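Sterol regulatory element-binding protein cleavage-activating protein (Schizosaccharomyces pombe, PDB 4YHC) escorts the sterol-regulated transcription factor precursor sre1 and is required for its processing at low sterol and low oxygen levels. Local coordinates at residues Ile33-Val38 with Lys78-Asp83; Ala46-Gly49 with Ser53-Val56. The protein carries 9 engineered substitutions. All coordinates share one frame; numbering follows the deposited sequence.

Interaction 1: Ile33-Val38 with Lys78-Asp83; sequences ILKIAV and KAIALD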
ATOM      1  N   ILE A  33      10.991  -9.575 -11.359  1.00 21.37           N
ATOM      2  CA  ILE A  33      10.660  -9.071 -10.048  1.00 19.48           C
ATOM      3  C   ILE A  33       9.461  -9.826  -9.485  1.00 21.67           C
ATOM      4  O   ILE A  33       8.398  -9.937 -10.106  1.00 26.62           O
ATOM      5  CB  ILE A  33      10.460  -7.556 -10.067  1.00 20.88           C
ATOM      6  CG1 ILE A  33      11.800  -6.867 -10.364  1.00 22.01           C
ATOM      7  CG2 ILE A  33       9.935  -7.105  -8.729  1.00 18.77           C
ATOM      8  CD1 ILE A  33      11.732  -5.415 -10.782  1.00 18.33           C
ATOM      9  N   LEU A  34       9.620 -10.260  -8.255  1.00 22.95           N
ATOM     10  CA  LEU A  34       8.563 -10.933  -7.491  1.00 24.31           C
ATOM     11  C   LEU A  34       7.759  -9.969  -6.642  1.00 27.44           C
ATOM     12  O   LEU A  34       6.555 -10.096  -6.513  1.00 33.13           O
ATOM     13  CB  LEU A  34       9.231 -11.871  -6.508  1.00 27.43           C
ATOM     14  CG  LEU A  34       8.286 -12.666  -5.604  1.00 39.92           C
ATOM     15  CD1 LEU A  34       7.333 -13.461  -6.486  1.00 46.77           C
ATOM     16  CD2 LEU A  34       9.064 -13.607  -4.659  1.00 39.42           C
ATOM     17  N   LYS A  35       8.437  -9.038  -5.985  1.00 23.91           N
ATOM     18  CA  LYS A  35       7.775  -8.264  -4.935  1.00 25.21           C
ATOM     19  C   LYS A  35       8.316  -6.851  -4.911  1.00 24.39           C
ATOM     20  O   LYS A  35       9.501  -6.663  -4.990  1.00 19.62           O
ATOM     21  CB  LYS A  35       8.064  -8.914  -3.574  1.00 30.36           C
ATOM     22  CG  LYS A  35       6.909  -8.902  -2.607  1.00 41.51           C
ATOM     23  CD  LYS A  35       7.036  -7.802  -1.593  1.00 52.05           C
ATOM     24  CE  LYS A  35       5.791  -7.782  -0.711  1.00 61.74           C
ATOM     25  NZ  LYS A  35       6.072  -7.017   0.524  1.00 64.98           N
ATOM     26  N   ILE A  36       7.420  -5.867  -4.721  1.00 20.87           N
ATOM     27  CA  ILE A  36       7.846  -4.489  -4.556  1.00 17.18           C
ATOM     28  C   ILE A  36       7.219  -3.871  -3.292  1.00 21.24           C
ATOM     29  O   ILE A  36       6.166  -4.325  -2.807  1.00 20.76           O
ATOM     30  CB  ILE A  36       7.512  -3.657  -5.781  1.00 18.90           C
ATOM     31  CG1 ILE A  36       5.992  -3.719  -6.123  1.00 19.97           C
ATOM     32  CG2 ILE A  36       8.377  -4.082  -6.970  1.00 16.73           C
ATOM     33  CD1 ILE A  36       5.596  -2.731  -7.164  1.00 20.41           C
ATOM     34  N   ALA A  37       7.865  -2.839  -2.747  1.00 17.61           N
ATOM     35  CA  ALA A  37       7.364  -2.203  -1.556  1.00 15.84           C
ATOM     36  C   ALA A  37       7.810  -0.751  -1.506  1.00 15.89           C
ATOM     37  O   ALA A  37       8.748  -0.366  -2.157  1.00 18.83           O
ATOM     38  CB  ALA A  37       7.861  -2.960  -0.311  1.00 18.62           C
ATOM     39  N   VAL A  38       7.096   0.055  -0.732  1.00 16.09           N
ATOM     40  CA  VAL A  38       7.448   1.436  -0.586  1.00 15.81           C
ATOM     41  C   VAL A  38       7.243   1.871   0.834  1.00 17.70           C
ATOM     42  O   VAL A  38       6.360   1.382   1.535  1.00 19.79           O
ATOM     43  CB  VAL A  38       6.631   2.293  -1.581  1.00 15.75           C
ATOM     44  CG1 VAL A  38       5.212   2.392  -1.137  1.00 15.51           C
ATOM     45  CG2 VAL A  38       7.231   3.668  -1.700  1.00 16.15           C
ATOM     46  N   LYS A  78      11.861 -14.808   3.353  1.00 25.78           N
ATOM     47  CA  LYS A  78      10.468 -14.942   3.604  1.00 26.86           C
ATOM     48  C   LYS A  78       9.742 -13.574   3.662  1.00 26.09           C
ATOM     49  O   LYS A  78       8.546 -13.545   3.499  1.00 27.57           O
ATOM     50  CB  LYS A  78      10.261 -15.599   4.973  1.00 30.53           C
ATOM     51  CG  LYS A  78      10.598 -17.071   5.165  1.00 38.06           C
ATOM     52  CD  LYS A  78       9.901 -17.560   6.457  1.00 46.64           C
ATOM     53  CE  LYS A  78       9.412 -18.996   6.421  1.00 53.02           C
ATOM     54  NZ  LYS A  78       8.248 -19.186   7.339  1.00 57.64           N
ATOM     55  N   ALA A  79      10.419 -12.484   4.031  1.00 21.88           N
ATOM     56  CA  ALA A  79       9.700 -11.181   4.123  1.00 22.97           C
ATOM     57  C   ALA A  79      10.679 -10.041   4.089  1.00 19.65           C
ATOM     58  O   ALA A  79      11.859 -10.204   4.404  1.00 19.99           O
ATOM     59  CB  ALA A  79       8.917 -11.072   5.420  1.00 21.69           C
ATOM     60  N   ILE A  80      10.151  -8.906   3.644  1.00 20.65           N
ATOM     61  CA  ILE A  80      10.845  -7.643   3.657  1.00 23.84           C
ATOM     62  C   ILE A  80       9.943  -6.566   4.182  1.00 19.07           C
ATOM     63  O   ILE A  80       8.746  -6.650   4.004  1.00 16.28           O
ATOM     64  CB  ILE A  80      11.327  -7.251   2.246  1.00 24.63           C
ATOM     65  CG1 ILE A  80      12.056  -5.910   2.324  1.00 32.62           C
ATOM     66  CG2 ILE A  80      10.161  -7.129   1.245  1.00 22.31           C
ATOM     67  CD1 ILE A  80      12.588  -5.456   0.986  1.00 42.82           C
ATOM     68  N   ALA A  81      10.501  -5.561   4.843  1.00 17.09           N
ATOM     69  CA  ALA A  81       9.697  -4.435   5.256  1.00 19.25           C
ATOM     70  C   ALA A  81      10.568  -3.242   5.518  1.00 23.24           C
ATOM     71  O   ALA A  81      11.783  -3.381   5.765  1.00 25.91           O
ATOM     72  CB  ALA A  81       8.853  -4.786   6.434  1.00 19.48           C
ATOM     73  N   LEU A  82       9.997  -2.061   5.316  1.00 17.02           N
ATOM     74  CA  LEU A  82      10.704  -0.813   5.537  1.00 19.09           C
ATOM     75  C   LEU A  82      10.141  -0.114   6.687  1.00 21.29           C
ATOM     76  O   LEU A  82       8.920  -0.202   6.921  1.00 22.92           O
ATOM     77  CB  LEU A  82      10.517   0.114   4.339  1.00 24.85           C
ATOM     78  CG  LEU A  82      11.223  -0.225   3.032  1.00 37.07           C
ATOM     79  CD1 LEU A  82      10.279  -0.972   2.142  1.00 39.91           C
ATOM     80  CD2 LEU A  82      11.564   1.060   2.318  1.00 48.19           C
ATOM     81  N   ASP A  83      10.971   0.647   7.394  1.00 22.65           N
ATOM     82  CA  ASP A  83      10.406   1.468   8.438  1.00 27.57           C
ATOM     83  C   ASP A  83       9.592   2.616   7.759  1.00 19.58           C
ATOM     84  O   ASP A  83       9.782   2.909   6.561  1.00 18.07           O
ATOM     85  CB  ASP A  83      11.491   1.998   9.383  1.00 27.19           C
ATOM     86  CG  ASP A  83      12.171   3.260   8.880  1.00 28.85           C
ATOM     87  OD1 ASP A  83      12.987   3.188   7.945  1.00 28.65           O
ATOM     88  OD2 ASP A  83      11.863   4.324   9.430  1.00 30.06           O
TER
HETATM   89  O   HOH W   1       7.374  -9.324   2.682  1.00 29.18           O
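Lys35 reaches from its strand to Ile80 on the neighbouring one, showing how two sheets can abut with very few atoms in contact. Its chain bends about its CB-CG bond (chi2 -100°), then runs nearly straight to the ammonium group, which arrives at the branch methyl of Ile80, Lys35 NZ lying 4.2 Å from Ile80 CG2. The long side chain and the shorter branched one pass at a slant. One water links the two residues, accepting the backbone N-H of Ile80 at 3.0 Å from Ile80 N and, more weakly, the ammonium of Lys35 at 3.4 Å from Lys35 NZ. CG2 is the branch of Ile80 turned to Lys35, and the side chain also packs on Ala46. On its other side, strand 33-38 meets Leu442 of the preceding blade through Ile36.

This is the joint between the first strands of two consecutive blades in a WD40 beta-propeller. Strands 33-38 and 79-82 run the same way, their axes 19° apart and 7.4 Å at closest, too wide for the backbone pairing seen within a blade, so apolar groups and water span the gap.

Ala37 points back toward the partner and makes the apolar contact, with Ala37 CB 4.0 Å from Leu82 CD1. Leu82 keeps CG beside its backbone N, anti to the carbonyl carbon (chi1 -71°), and one terminal methyl does the touching. That same methyl also reaches the main chain of Val38, with Val38 C 4.4 Å from Leu82 CD1. The isopropyl group of Val38 itself faces the other way, onto Leu442 and Val444 of the preceding blade, whereas Leu82 extends beyond the segment to Ser39 and Thr44.

Interaction 2: Ala46-Gly49 with Ser53-Val56; sequences ASVG and SLVV. Engineered in segment 53-56: Ser53 (natural residue Cys).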
ATOM      1  N   ALA A  46      11.555  -0.473  -2.686  1.00 20.77           N
ATOM      2  CA  ALA A  46      12.357  -1.697  -2.783  1.00 17.72           C
ATOM      3  C   ALA A  46      11.745  -2.707  -3.742  1.00 18.77           C
ATOM      4  O   ALA A  46      10.512  -2.890  -3.755  1.00 17.73           O
ATOM      5  CB  ALA A  46      12.459  -2.330  -1.417  1.00 17.32           C
ATOM      6  N   SER A  47      12.600  -3.440  -4.468  1.00 17.28           N
ATOM      7  CA  SER A  47      12.168  -4.503  -5.324  1.00 20.39           C
ATOM      8  C   SER A  47      13.003  -5.768  -5.014  1.00 24.54           C
ATOM      9  O   SER A  47      14.200  -5.677  -4.732  1.00 20.88           O
ATOM     10  CB  SER A  47      12.291  -4.130  -6.807  1.00 20.36           C
ATOM     11  OG  SER A  47      13.561  -3.627  -7.157  1.00 23.26           O
ATOM     12  N   VAL A  48      12.332  -6.913  -5.087  1.00 19.86           N
ATOM     13  CA  VAL A  48      12.925  -8.209  -4.803  1.00 21.58           C
ATOM     14  C   VAL A  48      12.703  -9.163  -5.967  1.00 18.07           C
ATOM     15  O   VAL A  48      11.582  -9.315  -6.436  1.00 21.97           O
ATOM     16  CB  VAL A  48      12.325  -8.838  -3.546  1.00 22.35           C
ATOM     17  CG1 VAL A  48      12.982 -10.199  -3.335  1.00 19.72           C
ATOM     18  CG2 VAL A  48      12.563  -7.949  -2.302  1.00 17.31           C
ATOM     19  N   GLY A  49      13.781  -9.709  -6.490  1.00 20.81           N
ATOM     20  CA  GLY A  49      13.737 -10.583  -7.690  1.00 19.88           C
ATOM     21  C   GLY A  49      13.351 -11.963  -7.259  1.00 26.62           C
ATOM     22  O   GLY A  49      13.447 -12.298  -6.060  1.00 25.34           O
ATOM     23  N   SER A  53      17.393 -11.157  -5.205  1.00 19.45           N
ATOM     24  CA  SER A  53      18.167  -9.922  -5.360  1.00 22.94           C
ATOM     25  C   SER A  53      17.336  -8.734  -4.841  1.00 20.65           C
ATOM     26  O   SER A  53      16.102  -8.715  -4.972  1.00 19.30           O
ATOM     27  CB  SER A  53      18.545  -9.645  -6.823  1.00 24.79           C
ATOM     28  OG  SER A  53      17.484  -9.905  -7.733  1.00 27.93           O
ATOM     29  N   LEU A  54      18.017  -7.751  -4.307  1.00 22.31           N
ATOM     30  CA  LEU A  54      17.360  -6.611  -3.729  1.00 30.45           C
ATOM     31  C   LEU A  54      17.907  -5.317  -4.286  1.00 22.84           C
ATOM     32  O   LEU A  54      19.101  -5.088  -4.286  1.00 24.61           O
ATOM     33  CB  LEU A  54      17.619  -6.634  -2.254  1.00 22.83           C
ATOM     34  CG  LEU A  54      16.894  -5.843  -1.159  1.00 30.74           C
ATOM     35  CD1 LEU A  54      17.723  -4.830  -0.471  1.00 36.43           C
ATOM     36  CD2 LEU A  54      15.488  -5.359  -1.389  1.00 17.70           C
ATOM     37  N   VAL A  55      17.008  -4.421  -4.611  1.00 18.56           N
ATOM     38  CA  VAL A  55      17.363  -3.064  -4.979  1.00 26.12           C
ATOM     39  C   VAL A  55      16.521  -2.116  -4.111  1.00 21.48           C
ATOM     40  O   VAL A  55      15.245  -2.227  -4.056  1.00 17.89           O
ATOM     41  CB  VAL A  55      17.083  -2.787  -6.488  1.00 23.67           C
ATOM     42  CG1 VAL A  55      17.389  -1.333  -6.821  1.00 24.04           C
ATOM     43  CG2 VAL A  55      17.852  -3.767  -7.414  1.00 19.31           C
ATOM     44  N   VAL A  56      17.199  -1.228  -3.403  1.00 20.51           N
ATOM     45  CA  VAL A  56      16.508  -0.190  -2.741  1.00 20.97           C
ATOM     46  C   VAL A  56      16.867   1.187  -3.365  1.00 26.64           C
ATOM     47  O   VAL A  56      18.039   1.504  -3.644  1.00 21.89           O
ATOM     48  CB  VAL A  56      16.395  -0.320  -1.195  1.00 29.70           C
ATOM     49  CG1 VAL A  56      17.064  -1.553  -0.601  1.00 22.09           C
ATOM     50  CG2 VAL A  56      16.446   0.961  -0.411  1.00 27.28           C
TER
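Leu54 lays one methyl across the neighbouring strand, Leu54 CD2 coming to 4.0 Å from Val48 CG2. The main-chain oxygen is nearer still, with Ser47 O 3.6 Å from Leu54 CD2. CG stands anti to the backbone N of Leu54 (chi1 -165°), a setting that swings the branch over Val48, and the two side chains pass at an angle. The same methyl lies near Ala46 CB, and Val56 closes the far end of this apolar face, against which Ile80 of the next blade packs through Val48 and Leu54.

The backbones run antiparallel. Ser47 and Val55 form the hydrogen-bonded pair: Ser47 N donates to Val55 O at 2.9 Å, and Val55 N returns a bond to Ser47 O at 3.1 Å. A third bond, from Gly49 N to Ser53 O, continues the ladder toward the turn. All three donors sit in the plane of the carbonyl they meet, and their N-H groups point nearly straight at the oxygen, at 159° to 166°.

On the face opposite Leu54, Ser47 OG rests 3.7 Å from Val55 CB, and Val55 packs against His29. The buried Ser47 hydroxyl is satisfied by a hydrogen bond with NE2 of His29. The engineered Ser53 hydroxyl, a cysteine in the natural protein, bonds with ND1 of that same imidazole and with OD1 of Asp51, so in this engineered protein the ring is bonded at both nitrogens. A histidine before the first strand, a serine on the second and an aspartate in the turn that follows recall the hydrogen-bonded network of a WD40 blade.

In the fold
Following the chain from its N terminus, after strand 6-8, which joins the sheet beside 421-432, strand 20-24 joins the sheet of strands 441-445, 448-453 and 456-462, near the C terminus, the velcro-like closure common in propellers. The chain then enters the next blade at 33-38. Interaction 2 closes the short hairpin between its second and third strands. Only after the fourth strand, 63-68, does the chain reach 79-82 and close interaction 1, the larger loop in which interaction 2 is nested. Strand 44-49 pairs with 33-38, Ala37 N lying 2.8 Å from Ala46 O, and carries the surface the next blade meets. Interaction 2 forms the central hairpin of one blade, while interaction 1 docks the next against it.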